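Local coordinates for adhesion G-protein coupled receptor G6 (Danio rerio, PDB 6V55) that probably acts as a calcium-binding cell-adhesion receptor that relays extracellular cues to G-protein signalling in myelination, at residues A[162-167]-A[173-178]; A[184-189]-A[211-216]; A[560-565]-A[588-593]. All blocks are in the same frame, centred on the assembly; numbering follows the deposited sequence.

Contact 1 (A[162-167]-A[173-178]); sequences TIFTLS and SILAFE
Strands 164-167 and 175-178 run antiparallel, with 162° between their directions and axes 4.7 Å apart at closest approach, and the ladder steps out of register twice. I163 and F164 both face F177, and I174 and L175 both face L166, so each step is a classic beta bulge. At the first, I163 N donates to F177 O at 2.8 Å, while F177 N makes a longer bond to F164 O, 3.2 Å. At the second, L166 O is gripped twice: I174 N approaches nearly along the C=O axis at 2.8 Å, and L175 N uses a lone pair in the carbonyl plane. L166 N answers with a bond to L175 O.

Together the strands form a beta-hairpin of the pentaxin-family domain, in which F164, L166, L175 and F177 share one face; F164, L175 and F177 there touch strand 145-154 of another sheet. F164 has CG between backbone N and carbonyl carbon (chi1 59°), which brings its ring back across the partner strand. F177 N lies over one ring face, F164 CE2 touches F177 CB at 3.5 Å, and L175 CD2 meets the ring edge in plane, 3.7 Å from F164 CE1. I163 runs alongside F177, with I163 CD1 3.8 Å from F177 CE2. On the other face T162, T165 and E178 turn their polar ends outside the hairpin, to G253, A252 and S256 respectively.

Contact 2 (A[184-189]-A[211-216]); sequences MELFIG and LCLTWT
Segments 184-189 and 211-216 run in roughly the same sense, yet they are not hydrogen-bonded neighbours: the CA atoms of L186 and L213 lie 8.8 Å apart, and those of I188 and W215 are 9.4 Å apart, a spacing bridged by side chains alone. Strand 185-188 belongs to a five-stranded antiparallel sheet and strand 209-216 to a six-stranded one, so the contact spans the interior of the beta-sandwich of this pentaxin-family domain. Alternation along each strand selects the participants, with L186 and I188 pointing toward L213 and W215 from the facing sheet.

The tighter half is a CH-pi contact. I188 CD1 stands over one face of the indole, 3.6 Å from the centroid of the five-membered ring and only 12° off its normal. Its nearest ring atom is W215 CD1, at 3.5 Å. The isoleucine chain delivers this methyl by extending fully (chi2 179°) beyond CG1, which sits anti to the carbonyl carbon. W215, its CG anti to the backbone N (chi1 173°), presents the flat of the pyrrole portion to the methyl. Its polar NE1 is bonded to S238 OG, which ties down the indole at its nitrogen.

The second half is looser: the two leucines overlap flank to flank while pointing opposite ways, and L186 CD2 comes within 4.2 Å of L213 CD1. I222 of strand 221-226 touches L186, I188 and W215, while F177 from the hairpin packs on L213, so the two pairs share a wider apolar interior.

Cohesion here therefore rests on dispersion and on methyl hydrogens facing an aromatic cloud, with the one polar atom of the four side chains satisfied outside the pair.

Contact 3 (A[560-565]-A[588-593]); sequences TVVTII and DELVQK. With NAG (2-acetamido-2-deoxy-beta-D-glucopyranose), chain L.
T560 O is gripped twice within helix 555-568, by I564 N in the regular helical bond and by T563 OG1 at 3.1 Å, the hydroxyl standing above the carbonyl plane and off the lone pairs. V561 and V562, next along the helix, meet L590 of helix 573-593. L590, whose CG is turned away from the backbone N (chi1 171°), puts its fork against the two valines: L590 CD1 lies 3.9 Å from V561 CG1, and L590 CD2 lies 3.7 Å from V562 CG2. V561 and L590 overlap along their flanks, pointing opposite ways, whereas V562 lies nearly perpendicular to L590.

The two helices are consistent with the helical part of a GAIN domain, as in other adhesion GPCRs. V561 also packs on helix 534-550, and V562 on strand 608-614. Elsewhere on helix 573-593, a glycan attached to the protein lies along the surface: its O3 makes a weak hydrogen bond to E589 OE2 (3.4 Å), and its acetyl methyl C8 touches K593 CG at 3.7 Å. K593 NZ bonds to V548 O.

The chemistry thus divides by side: purely apolar branches meet between the helices, while one weak hydrogen bond and methyl contacts meet the sugar elsewhere on helix 573-593.

From the N terminus, contact 1 comes first and closes a short hairpin turn of five residues between strands 161-167 and 173-180. Contact 2 opens only after it, closing a longer loop of 21 residues that contains strand 191-194. The two touch, since strands 173-180 and 185-188 are sheet neighbours: A176 O and F187 N lie 2.7 Å apart, a probable hydrogen bond. Contact 1 pairs two strands of one sheet, and contact 2 joins that sheet to the other across the sandwich. Contact 3, far along the chain, closes a mostly helical loop of 22 residues between consecutive helices, its centre about 90 Å from that of contact 2. All three lie in series, none nesting or crossing.

Contact 1 (A[162-167]-A[173-178])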
ATOM      1  N   THR A 162      40.523  24.956 -21.654  1.00 61.68           N
ATOM      2  CA  THR A 162      39.313  25.558 -22.216  1.00 52.40           C
ATOM      3  C   THR A 162      38.087  25.272 -21.352  1.00 43.54           C
ATOM      4  O   THR A 162      37.969  24.200 -20.762  1.00 42.61           O
ATOM      5  CB  THR A 162      39.043  25.042 -23.632  1.00 51.04           C
ATOM      6  OG1 THR A 162      38.755  23.638 -23.584  1.00 47.33           O
ATOM      7  CG2 THR A 162      40.238  25.276 -24.530  1.00 50.79           C
ATOM      8  N   ILE A 163      37.148  26.227 -21.305  1.00 39.28           N
ATOM      9  CA  ILE A 163      35.973  26.126 -20.446  1.00 40.59           C
ATOM     10  C   ILE A 163      34.681  25.957 -21.245  1.00 43.51           C
ATOM     11  O   ILE A 163      33.863  25.085 -20.915  1.00 45.38           O
ATOM     12  CB  ILE A 163      35.888  27.325 -19.466  1.00 34.38           C
ATOM     13  CG1 ILE A 163      37.165  27.348 -18.616  1.00 37.63           C
ATOM     14  CG2 ILE A 163      34.644  27.261 -18.563  1.00 33.55           C
ATOM     15  CD1 ILE A 163      37.231  28.433 -17.577  1.00 36.40           C
ATOM     16  N   PHE A 164      34.467  26.745 -22.308  1.00 40.88           N
ATOM     17  CA  PHE A 164      33.468  26.340 -23.305  1.00 39.37           C
ATOM     18  C   PHE A 164      33.940  26.724 -24.700  1.00 37.50           C
ATOM     19  O   PHE A 164      34.829  27.567 -24.861  1.00 42.20           O
ATOM     20  CB  PHE A 164      32.048  26.897 -23.035  1.00 39.30           C
ATOM     21  CG  PHE A 164      31.942  28.406 -22.987  1.00 43.85           C
ATOM     22  CD1 PHE A 164      31.632  29.144 -24.134  1.00 42.35           C
ATOM     23  CD2 PHE A 164      32.063  29.078 -21.770  1.00 47.05           C
ATOM     24  CE1 PHE A 164      31.510  30.522 -24.074  1.00 42.70           C
ATOM     25  CE2 PHE A 164      31.910  30.463 -21.698  1.00 46.33           C
ATOM     26  CZ  PHE A 164      31.660  31.187 -22.849  1.00 43.57           C
ATOM     27  N   THR A 165      33.324  26.103 -25.711  1.00 34.93           N
ATOM     28  CA  THR A 165      33.686  26.339 -27.109  1.00 36.81           C
ATOM     29  C   THR A 165      32.448  26.325 -28.000  1.00 38.47           C
ATOM     30  O   THR A 165      31.727  25.322 -28.065  1.00 40.45           O
ATOM     31  CB  THR A 165      34.697  25.301 -27.603  1.00 35.83           C
ATOM     32  OG1 THR A 165      35.889  25.406 -26.824  1.00 36.16           O
ATOM     33  CG2 THR A 165      35.039  25.534 -29.075  1.00 36.48           C
ATOM     34  N   LEU A 166      32.228  27.433 -28.704  1.00 39.24           N
ATOM     35  CA  LEU A 166      31.228  27.549 -29.763  1.00 39.90           C
ATOM     36  C   LEU A 166      31.952  27.545 -31.110  1.00 46.94           C
ATOM     37  O   LEU A 166      32.669  28.497 -31.442  1.00 48.38           O
ATOM     38  CB  LEU A 166      30.413  28.825 -29.586  1.00 37.91           C
ATOM     39  CG  LEU A 166      29.418  29.233 -30.672  1.00 38.35           C
ATOM     40  CD1 LEU A 166      28.455  28.106 -31.023  1.00 38.10           C
ATOM     41  CD2 LEU A 166      28.677  30.485 -30.226  1.00 37.79           C
ATOM     42  N   SER A 167      31.791  26.461 -31.863  1.00 52.25           N
ATOM     43  CA  SER A 167      32.319  26.339 -33.214  1.00 58.35           C
ATOM     44  C   SER A 167      31.166  26.474 -34.196  1.00 59.76           C
ATOM     45  O   SER A 167      30.048  26.040 -33.916  1.00 62.78           O
ATOM     46  CB  SER A 167      33.016  24.990 -33.414  1.00 61.62           C
ATOM     47  OG  SER A 167      33.695  24.572 -32.236  1.00 64.98           O
ATOM     48  N   SER A 173      36.304  27.635 -34.503  1.00 49.22           N
ATOM     49  CA  SER A 173      35.762  28.218 -33.280  1.00 51.05           C
ATOM     50  C   SER A 173      35.471  29.707 -33.457  1.00 51.24           C
ATOM     51  O   SER A 173      36.253  30.437 -34.071  1.00 49.53           O
ATOM     52  CB  SER A 173      36.729  28.018 -32.110  1.00 49.75           C
ATOM     53  OG  SER A 173      37.265  26.704 -32.072  1.00 47.24           O
ATOM     54  N   ILE A 174      34.325  30.149 -32.932  1.00 50.46           N
ATOM     55  CA  ILE A 174      33.934  31.551 -33.009  1.00 44.75           C
ATOM     56  C   ILE A 174      33.697  32.185 -31.645  1.00 43.72           C
ATOM     57  O   ILE A 174      33.706  33.422 -31.543  1.00 47.24           O
ATOM     58  CB  ILE A 174      32.688  31.747 -33.900  1.00 38.14           C
ATOM     59  CG1 ILE A 174      31.488  30.958 -33.369  1.00 37.28           C
ATOM     60  CG2 ILE A 174      33.002  31.402 -35.344  1.00 38.66           C
ATOM     61  CD1 ILE A 174      30.195  31.212 -34.136  1.00 37.00           C
ATOM     62  N   LEU A 175      33.460  31.408 -30.598  1.00 37.40           N
ATOM     63  CA  LEU A 175      33.398  31.916 -29.238  1.00 37.07           C
ATOM     64  C   LEU A 175      34.022  30.856 -28.351  1.00 42.65           C
ATOM     65  O   LEU A 175      33.708  29.673 -28.506  1.00 44.84           O
ATOM     66  CB  LEU A 175      31.967  32.222 -28.781  1.00 36.36           C
ATOM     67  CG  LEU A 175      31.882  32.750 -27.339  1.00 36.01           C
ATOM     68  CD1 LEU A 175      32.528  34.122 -27.240  1.00 36.56           C
ATOM     69  CD2 LEU A 175      30.473  32.753 -26.783  1.00 35.24           C
ATOM     70  N   ALA A 176      34.915  31.267 -27.453  1.00 37.07           N
ATOM     71  CA  ALA A 176      35.557  30.355 -26.521  1.00 37.31           C
ATOM     72  C   ALA A 176      36.021  31.114 -25.286  1.00 39.82           C
ATOM     73  O   ALA A 176      36.546  32.225 -25.396  1.00 44.11           O
ATOM     74  CB  ALA A 176      36.751  29.651 -27.170  1.00 38.71           C
ATOM     75  N   PHE A 177      35.840  30.510 -24.114  1.00 37.07           N
ATOM     76  CA  PHE A 177      36.413  31.034 -22.878  1.00 38.46           C
ATOM     77  C   PHE A 177      37.499  30.074 -22.432  1.00 44.74           C
ATOM     78  O   PHE A 177      37.213  28.946 -22.029  1.00 46.76           O
ATOM     79  CB  PHE A 177      35.369  31.198 -21.785  1.00 35.59           C
ATOM     80  CG  PHE A 177      35.895  31.835 -20.529  1.00 36.72           C
ATOM     81  CD1 PHE A 177      36.741  32.942 -20.593  1.00 37.00           C
ATOM     82  CD2 PHE A 177      35.527  31.342 -19.284  1.00 37.50           C
ATOM     83  CE1 PHE A 177      37.213  33.544 -19.438  1.00 36.60           C
ATOM     84  CE2 PHE A 177      35.995  31.941 -18.118  1.00 39.12           C
ATOM     85  CZ  PHE A 177      36.839  33.042 -18.199  1.00 38.67           C
ATOM     86  N   GLU A 178      38.743  30.522 -22.498  1.00 48.06           N
ATOM     87  CA  GLU A 178      39.859  29.642 -22.216  1.00 48.67           C
ATOM     88  C   GLU A 178      40.949  30.450 -21.541  1.00 54.82           C
ATOM     89  O   GLU A 178      41.145  31.626 -21.853  1.00 60.85           O
ATOM     90  CB  GLU A 178      40.373  28.992 -23.500  1.00 45.54           C
ATOM     91  CG  GLU A 178      40.465  29.979 -24.624  1.00 50.32           C
ATOM     92  CD  GLU A 178      41.091  29.393 -25.853  1.00 55.86           C
ATOM     93  OE1 GLU A 178      40.908  28.181 -26.089  1.00 62.00           O
ATOM     94  OE2 GLU A 178      41.761  30.149 -26.588  1.00 53.58           O
TER

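Contact 2 (A[184-189]-A[211-216])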
ATOM      1  N   MET A 184      43.301  34.475 -18.386  1.00 55.88           N
ATOM      2  CA  MET A 184      41.865  34.385 -18.640  1.00 51.79           C
ATOM      3  C   MET A 184      41.448  35.289 -19.796  1.00 54.11           C
ATOM      4  O   MET A 184      41.621  36.512 -19.738  1.00 56.96           O
ATOM      5  CB  MET A 184      41.102  34.723 -17.358  1.00 47.23           C
ATOM      6  N   GLU A 185      40.949  34.678 -20.876  1.00 51.25           N
ATOM      7  CA  GLU A 185      40.659  35.386 -22.117  1.00 49.46           C
ATOM      8  C   GLU A 185      39.364  34.863 -22.749  1.00 45.12           C
ATOM      9  O   GLU A 185      39.105  33.653 -22.778  1.00 38.11           O
ATOM     10  CB  GLU A 185      41.836  35.257 -23.121  1.00 53.65           C
ATOM     11  CG  GLU A 185      43.150  35.996 -22.727  1.00 60.18           C
ATOM     12  CD  GLU A 185      44.116  36.213 -23.884  1.00 67.78           C
ATOM     13  OE1 GLU A 185      45.250  35.677 -23.866  1.00 71.11           O
ATOM     14  OE2 GLU A 185      43.746  36.947 -24.804  1.00 69.51           O
ATOM     15  N   LEU A 186      38.545  35.790 -23.237  1.00 46.17           N
ATOM     16  CA  LEU A 186      37.390  35.478 -24.072  1.00 38.10           C
ATOM     17  C   LEU A 186      37.835  35.572 -25.522  1.00 40.19           C
ATOM     18  O   LEU A 186      38.264  36.638 -25.977  1.00 39.62           O
ATOM     19  CB  LEU A 186      36.239  36.448 -23.816  1.00 37.71           C
ATOM     20  CG  LEU A 186      35.061  35.986 -22.969  1.00 38.29           C
ATOM     21  CD1 LEU A 186      34.009  37.076 -22.937  1.00 36.61           C
ATOM     22  CD2 LEU A 186      34.483  34.662 -23.471  1.00 36.43           C
ATOM     23  N   PHE A 187      37.759  34.471 -26.241  1.00 38.69           N
ATOM     24  CA  PHE A 187      38.071  34.470 -27.658  1.00 39.26           C
ATOM     25  C   PHE A 187      36.766  34.722 -28.403  1.00 51.52           C
ATOM     26  O   PHE A 187      35.870  33.877 -28.357  1.00 50.33           O
ATOM     27  CB  PHE A 187      38.687  33.130 -28.038  1.00 39.38           C
ATOM     28  CG  PHE A 187      38.935  32.974 -29.487  1.00 39.91           C
ATOM     29  CD1 PHE A 187      40.047  33.573 -30.071  1.00 40.74           C
ATOM     30  CD2 PHE A 187      38.070  32.209 -30.273  1.00 39.58           C
ATOM     31  CE1 PHE A 187      40.285  33.434 -31.431  1.00 44.79           C
ATOM     32  CE2 PHE A 187      38.283  32.067 -31.628  1.00 40.07           C
ATOM     33  CZ  PHE A 187      39.393  32.675 -32.215  1.00 47.11           C
ATOM     34  N   ILE A 188      36.631  35.871 -29.082  1.00 50.54           N
ATOM     35  CA  ILE A 188      35.398  36.181 -29.815  1.00 39.07           C
ATOM     36  C   ILE A 188      35.708  36.374 -31.296  1.00 45.05           C
ATOM     37  O   ILE A 188      36.482  37.267 -31.666  1.00 47.26           O
ATOM     38  CB  ILE A 188      34.663  37.411 -29.263  1.00 38.85           C
ATOM     39  CG1 ILE A 188      34.477  37.320 -27.752  1.00 38.29           C
ATOM     40  CG2 ILE A 188      33.289  37.484 -29.887  1.00 38.45           C
ATOM     41  CD1 ILE A 188      33.770  38.510 -27.143  1.00 38.07           C
ATOM     42  N   GLY A 189      35.046  35.580 -32.141  1.00 43.84           N
ATOM     43  CA  GLY A 189      35.254  35.601 -33.579  1.00 44.68           C
ATOM     44  C   GLY A 189      36.651  35.151 -33.967  1.00 44.48           C
ATOM     45  O   GLY A 189      36.916  33.956 -34.163  1.00 42.35           O
ATOM     46  N   LEU A 211      30.235  32.531 -12.022  1.00 49.47           N
ATOM     47  CA  LEU A 211      30.981  33.431 -12.895  1.00 49.88           C
ATOM     48  C   LEU A 211      30.122  33.752 -14.111  1.00 56.15           C
ATOM     49  O   LEU A 211      29.687  32.835 -14.815  1.00 58.88           O
ATOM     50  CB  LEU A 211      32.307  32.801 -13.347  1.00 42.94           C
ATOM     51  CG  LEU A 211      33.017  33.574 -14.471  1.00 38.17           C
ATOM     52  CD1 LEU A 211      33.424  34.977 -13.999  1.00 33.82           C
ATOM     53  CD2 LEU A 211      34.229  32.814 -15.018  1.00 36.63           C
ATOM     54  N   CYS A 212      29.917  35.044 -14.372  1.00 57.98           N
ATOM     55  CA  CYS A 212      29.137  35.518 -15.509  1.00 55.81           C
ATOM     56  C   CYS A 212      30.020  36.320 -16.446  1.00 51.35           C
ATOM     57  O   CYS A 212      30.844  37.122 -15.999  1.00 54.52           O
ATOM     58  CB  CYS A 212      27.976  36.397 -15.078  1.00 59.61           C
ATOM     59  SG  CYS A 212      27.197  35.829 -13.577  1.00 68.50           S
ATOM     60  N   LEU A 213      29.849  36.097 -17.745  1.00 45.53           N
ATOM     61  CA  LEU A 213      30.536  36.855 -18.777  1.00 40.74           C
ATOM     62  C   LEU A 213      29.485  37.477 -19.680  1.00 40.55           C
ATOM     63  O   LEU A 213      28.564  36.781 -20.112  1.00 40.59           O
ATOM     64  CB  LEU A 213      31.484  35.950 -19.574  1.00 34.31           C
ATOM     65  CG  LEU A 213      32.481  35.153 -18.713  1.00 38.59           C
ATOM     66  CD1 LEU A 213      33.234  34.131 -19.523  1.00 34.64           C
ATOM     67  CD2 LEU A 213      33.468  36.092 -17.997  1.00 40.20           C
ATOM     68  N   THR A 214      29.584  38.792 -19.930  1.00 39.35           N
ATOM     69  CA  THR A 214      28.704  39.469 -20.883  1.00 35.43           C
ATOM     70  C   THR A 214      29.534  40.103 -21.993  1.00 35.16           C
ATOM     71  O   THR A 214      30.740  40.321 -21.848  1.00 36.05           O
ATOM     72  CB  THR A 214      27.785  40.554 -20.239  1.00 34.08           C
ATOM     73  OG1 THR A 214      28.507  41.783 -20.025  1.00 34.61           O
ATOM     74  CG2 THR A 214      27.144  40.071 -18.933  1.00 33.34           C
ATOM     75  N   TRP A 215      28.865  40.384 -23.112  1.00 35.27           N
ATOM     76  CA  TRP A 215      29.476  41.017 -24.273  1.00 36.01           C
ATOM     77  C   TRP A 215      28.369  41.681 -25.066  1.00 35.95           C
ATOM     78  O   TRP A 215      27.273  41.136 -25.117  1.00 35.38           O
ATOM     79  CB  TRP A 215      30.198  39.987 -25.143  1.00 36.31           C
ATOM     80  CG  TRP A 215      30.722  40.528 -26.431  1.00 37.03           C
ATOM     81  CD1 TRP A 215      31.775  41.379 -26.594  1.00 37.73           C
ATOM     82  CD2 TRP A 215      30.231  40.238 -27.751  1.00 38.65           C
ATOM     83  NE1 TRP A 215      31.981  41.628 -27.926  1.00 38.28           N
ATOM     84  CE2 TRP A 215      31.041  40.950 -28.661  1.00 37.93           C
ATOM     85  CE3 TRP A 215      29.188  39.443 -28.250  1.00 36.66           C
ATOM     86  CZ2 TRP A 215      30.842  40.896 -30.043  1.00 38.24           C
ATOM     87  CZ3 TRP A 215      28.991  39.391 -29.623  1.00 36.97           C
ATOM     88  CH2 TRP A 215      29.811  40.129 -30.501  1.00 37.76           C
ATOM     89  N   THR A 216      28.630  42.874 -25.626  1.00 36.51           N
ATOM     90  CA  THR A 216      27.846  43.414 -26.738  1.00 38.40           C
ATOM     91  C   THR A 216      28.778  43.777 -27.883  1.00 37.46           C
ATOM     92  O   THR A 216      29.906  44.218 -27.657  1.00 37.97           O
ATOM     93  CB  THR A 216      27.059  44.685 -26.415  1.00 40.70           C
ATOM     94  OG1 THR A 216      27.979  45.752 -26.187  1.00 50.11           O
ATOM     95  CG2 THR A 216      26.198  44.543 -25.238  1.00 35.85           C
TER

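Contact 3 (A[560-565]-A[588-593])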
ATOM      1  N   THR A 560     -29.541  -7.969   7.508  1.00 22.09           N
ATOM      2  CA  THR A 560     -28.186  -8.355   7.873  1.00 19.65           C
ATOM      3  C   THR A 560     -28.121  -9.824   8.262  1.00 20.83           C
ATOM      4  O   THR A 560     -27.160 -10.524   7.903  1.00 25.06           O
ATOM      5  CB  THR A 560     -27.680  -7.467   9.002  1.00 13.96           C
ATOM      6  OG1 THR A 560     -28.135  -6.127   8.788  1.00 11.97           O
ATOM      7  CG2 THR A 560     -26.207  -7.452   9.004  1.00 14.54           C
ATOM      8  N   VAL A 561     -29.154 -10.315   8.952  1.00 16.19           N
ATOM      9  CA  VAL A 561     -29.137 -11.692   9.430  1.00 14.77           C
ATOM     10  C   VAL A 561     -29.299 -12.665   8.264  1.00 15.01           C
ATOM     11  O   VAL A 561     -28.634 -13.705   8.241  1.00 17.67           O
ATOM     12  CB  VAL A 561     -30.200 -11.851  10.544  1.00 13.12           C
ATOM     13  CG1 VAL A 561     -30.454 -13.301  10.946  1.00 12.84           C
ATOM     14  CG2 VAL A 561     -29.772 -11.071  11.754  1.00 10.88           C
ATOM     15  N   VAL A 562     -30.032 -12.269   7.209  1.00 13.79           N
ATOM     16  CA  VAL A 562     -30.242 -13.158   6.062  1.00 14.26           C
ATOM     17  C   VAL A 562     -28.961 -13.267   5.237  1.00 19.04           C
ATOM     18  O   VAL A 562     -28.685 -14.313   4.616  1.00 22.72           O
ATOM     19  CB  VAL A 562     -31.511 -12.692   5.288  1.00 11.15           C
ATOM     20  CG1 VAL A 562     -31.531 -13.028   3.802  1.00 10.76           C
ATOM     21  CG2 VAL A 562     -32.735 -13.335   5.929  1.00 12.28           C
ATOM     22  N   THR A 563     -28.082 -12.269   5.355  1.00 20.69           N
ATOM     23  CA  THR A 563     -26.869 -12.399   4.588  1.00 22.80           C
ATOM     24  C   THR A 563     -25.721 -12.986   5.382  1.00 23.93           C
ATOM     25  O   THR A 563     -24.713 -13.352   4.765  1.00 27.57           O
ATOM     26  CB  THR A 563     -26.497 -11.054   3.982  1.00 29.22           C
ATOM     27  OG1 THR A 563     -26.152 -10.126   5.016  1.00 22.53           O
ATOM     28  CG2 THR A 563     -27.689 -10.510   3.226  1.00 32.69           C
ATOM     29  N   ILE A 564     -25.822 -13.065   6.715  1.00 23.74           N
ATOM     30  CA  ILE A 564     -24.956 -13.990   7.442  1.00 17.39           C
ATOM     31  C   ILE A 564     -25.225 -15.405   6.965  1.00 20.84           C
ATOM     32  O   ILE A 564     -24.306 -16.091   6.510  1.00 30.14           O
ATOM     33  CB  ILE A 564     -25.136 -13.849   8.963  1.00 12.55           C
ATOM     34  CG1 ILE A 564     -24.772 -12.420   9.330  1.00 15.85           C
ATOM     35  CG2 ILE A 564     -24.215 -14.784   9.674  1.00 13.02           C
ATOM     36  CD1 ILE A 564     -25.191 -11.941  10.709  1.00 17.86           C
ATOM     37  N   ILE A 565     -26.506 -15.783   6.893  1.00 17.51           N
ATOM     38  CA  ILE A 565     -26.905 -17.147   6.526  1.00 16.44           C
ATOM     39  C   ILE A 565     -26.669 -17.426   5.035  1.00 19.23           C
ATOM     40  O   ILE A 565     -26.285 -18.543   4.662  1.00 25.94           O
ATOM     41  CB  ILE A 565     -28.376 -17.378   6.941  1.00 11.63           C
ATOM     42  CG1 ILE A 565     -28.593 -16.957   8.407  1.00 11.40           C
ATOM     43  CG2 ILE A 565     -28.773 -18.827   6.773  1.00 12.70           C
ATOM     44  CD1 ILE A 565     -27.905 -17.828   9.459  1.00 11.74           C
ATOM     45  N   ASP A 588     -35.813 -19.525  10.653  1.00 21.32           N
ATOM     46  CA  ASP A 588     -37.230 -19.843  10.842  1.00 26.84           C
ATOM     47  C   ASP A 588     -37.876 -18.933  11.876  1.00 27.28           C
ATOM     48  O   ASP A 588     -39.001 -18.454  11.681  1.00 33.52           O
ATOM     49  CB  ASP A 588     -37.400 -21.304  11.282  1.00 35.72           C
ATOM     50  CG  ASP A 588     -37.170 -22.319  10.151  1.00 40.83           C
ATOM     51  OD1 ASP A 588     -37.149 -23.534  10.480  1.00 39.19           O
ATOM     52  OD2 ASP A 588     -36.980 -21.915   8.968  1.00 43.71           O
ATOM     53  N   GLU A 589     -37.158 -18.640  12.950  1.00 27.14           N
ATOM     54  CA  GLU A 589     -37.708 -17.791  13.991  1.00 30.96           C
ATOM     55  C   GLU A 589     -37.601 -16.320  13.657  1.00 28.24           C
ATOM     56  O   GLU A 589     -38.402 -15.542  14.183  1.00 30.94           O
ATOM     57  CB  GLU A 589     -37.010 -18.051  15.319  1.00 36.03           C
ATOM     58  CG  GLU A 589     -37.924 -17.846  16.507  1.00 44.05           C
ATOM     59  CD  GLU A 589     -37.167 -17.321  17.674  1.00 52.88           C
ATOM     60  OE1 GLU A 589     -35.915 -17.369  17.602  1.00 54.08           O
ATOM     61  OE2 GLU A 589     -37.817 -16.887  18.655  1.00 59.19           O
ATOM     62  N   LEU A 590     -36.618 -15.936  12.825  1.00 23.08           N
ATOM     63  CA  LEU A 590     -36.525 -14.569  12.306  1.00 20.10           C
ATOM     64  C   LEU A 590     -37.770 -14.203  11.518  1.00 21.83           C
ATOM     65  O   LEU A 590     -38.330 -13.116  11.698  1.00 24.91           O
ATOM     66  CB  LEU A 590     -35.279 -14.431  11.429  1.00 15.59           C
ATOM     67  CG  LEU A 590     -35.038 -13.181  10.600  1.00 16.05           C
ATOM     68  CD1 LEU A 590     -34.192 -12.265  11.414  1.00 22.73           C
ATOM     69  CD2 LEU A 590     -34.281 -13.496   9.323  1.00 13.41           C
ATOM     70  N   VAL A 591     -38.274 -15.152  10.723  1.00 19.44           N
ATOM     71  CA  VAL A 591     -39.459 -14.947   9.906  1.00 15.43           C
ATOM     72  C   VAL A 591     -40.722 -14.882  10.773  1.00 17.49           C
ATOM     73  O   VAL A 591     -41.664 -14.135  10.463  1.00 23.37           O
ATOM     74  CB  VAL A 591     -39.477 -16.060   8.827  1.00 11.45           C
ATOM     75  CG1 VAL A 591     -40.724 -16.057   8.020  1.00  9.55           C
ATOM     76  CG2 VAL A 591     -38.327 -15.821   7.864  1.00 12.53           C
ATOM     77  N   GLN A 592     -40.750 -15.607  11.888  1.00 16.29           N
ATOM     78  CA  GLN A 592     -41.892 -15.513  12.795  1.00 18.94           C
ATOM     79  C   GLN A 592     -41.949 -14.161  13.498  1.00 21.56           C
ATOM     80  O   GLN A 592     -43.041 -13.634  13.733  1.00 25.48           O
ATOM     81  CB  GLN A 592     -41.825 -16.628  13.838  1.00 23.58           C
ATOM     82  CG  GLN A 592     -41.883 -18.030  13.259  1.00 30.26           C
ATOM     83  CD  GLN A 592     -43.236 -18.353  12.665  1.00 37.43           C
ATOM     84  OE1 GLN A 592     -44.272 -17.875  13.151  1.00 42.46           O
ATOM     85  NE2 GLN A 592     -43.242 -19.160  11.600  1.00 37.82           N
ATOM     86  N   LYS A 593     -40.797 -13.558  13.772  1.00 20.80           N
ATOM     87  CA  LYS A 593     -40.707 -12.405  14.650  1.00 23.72           C
ATOM     88  C   LYS A 593     -40.615 -11.091  13.914  1.00 22.86           C
ATOM     89  O   LYS A 593     -40.526 -10.046  14.573  1.00 31.22           O
ATOM     90  CB  LYS A 593     -39.471 -12.510  15.546  1.00 27.22           C
ATOM     91  CG  LYS A 593     -39.533 -13.599  16.569  1.00 29.58           C
ATOM     92  CD  LYS A 593     -39.158 -13.091  17.920  1.00 32.20           C
ATOM     93  CE  LYS A 593     -37.797 -12.493  17.905  1.00 29.67           C
ATOM     94  NZ  LYS A 593     -37.040 -13.028  19.054  1.00 29.76           N
TER
HETATM   95  C1  NAG L 910     -42.966 -20.055  18.804  1.00 62.08           C
HETATM   96  C2  NAG L 910     -42.404 -18.743  19.371  1.00 67.53           C
HETATM   97  C3  NAG L 910     -41.022 -18.990  19.981  1.00 70.83           C
HETATM   98  C4  NAG L 910     -41.087 -20.086  21.044  1.00 68.64           C
HETATM   99  C5  NAG L 910     -41.728 -21.364  20.483  1.00 68.76           C
HETATM  100  C6  NAG L 910     -41.984 -22.408  21.549  1.00 71.19           C
HETATM  101  C7  NAG L 910     -42.713 -16.444  18.562  1.00 69.57           C
HETATM  102  C8  NAG L 910     -42.618 -15.530  17.381  1.00 69.89           C
HETATM  103  N2  NAG L 910     -42.345 -17.712  18.347  1.00 68.44           N
HETATM  104  O3  NAG L 910     -40.521 -17.779  20.544  1.00 73.48           O
HETATM  105  O4  NAG L 910     -39.778 -20.387  21.513  1.00 67.53           O
HETATM  106  O5  NAG L 910     -43.001 -21.076  19.864  1.00 65.38           O
HETATM  107  O6  NAG L 910     -43.064 -23.267  21.201  1.00 73.41           O
HETATM  108  O7  NAG L 910     -43.104 -16.052  19.662  1.00 70.02           O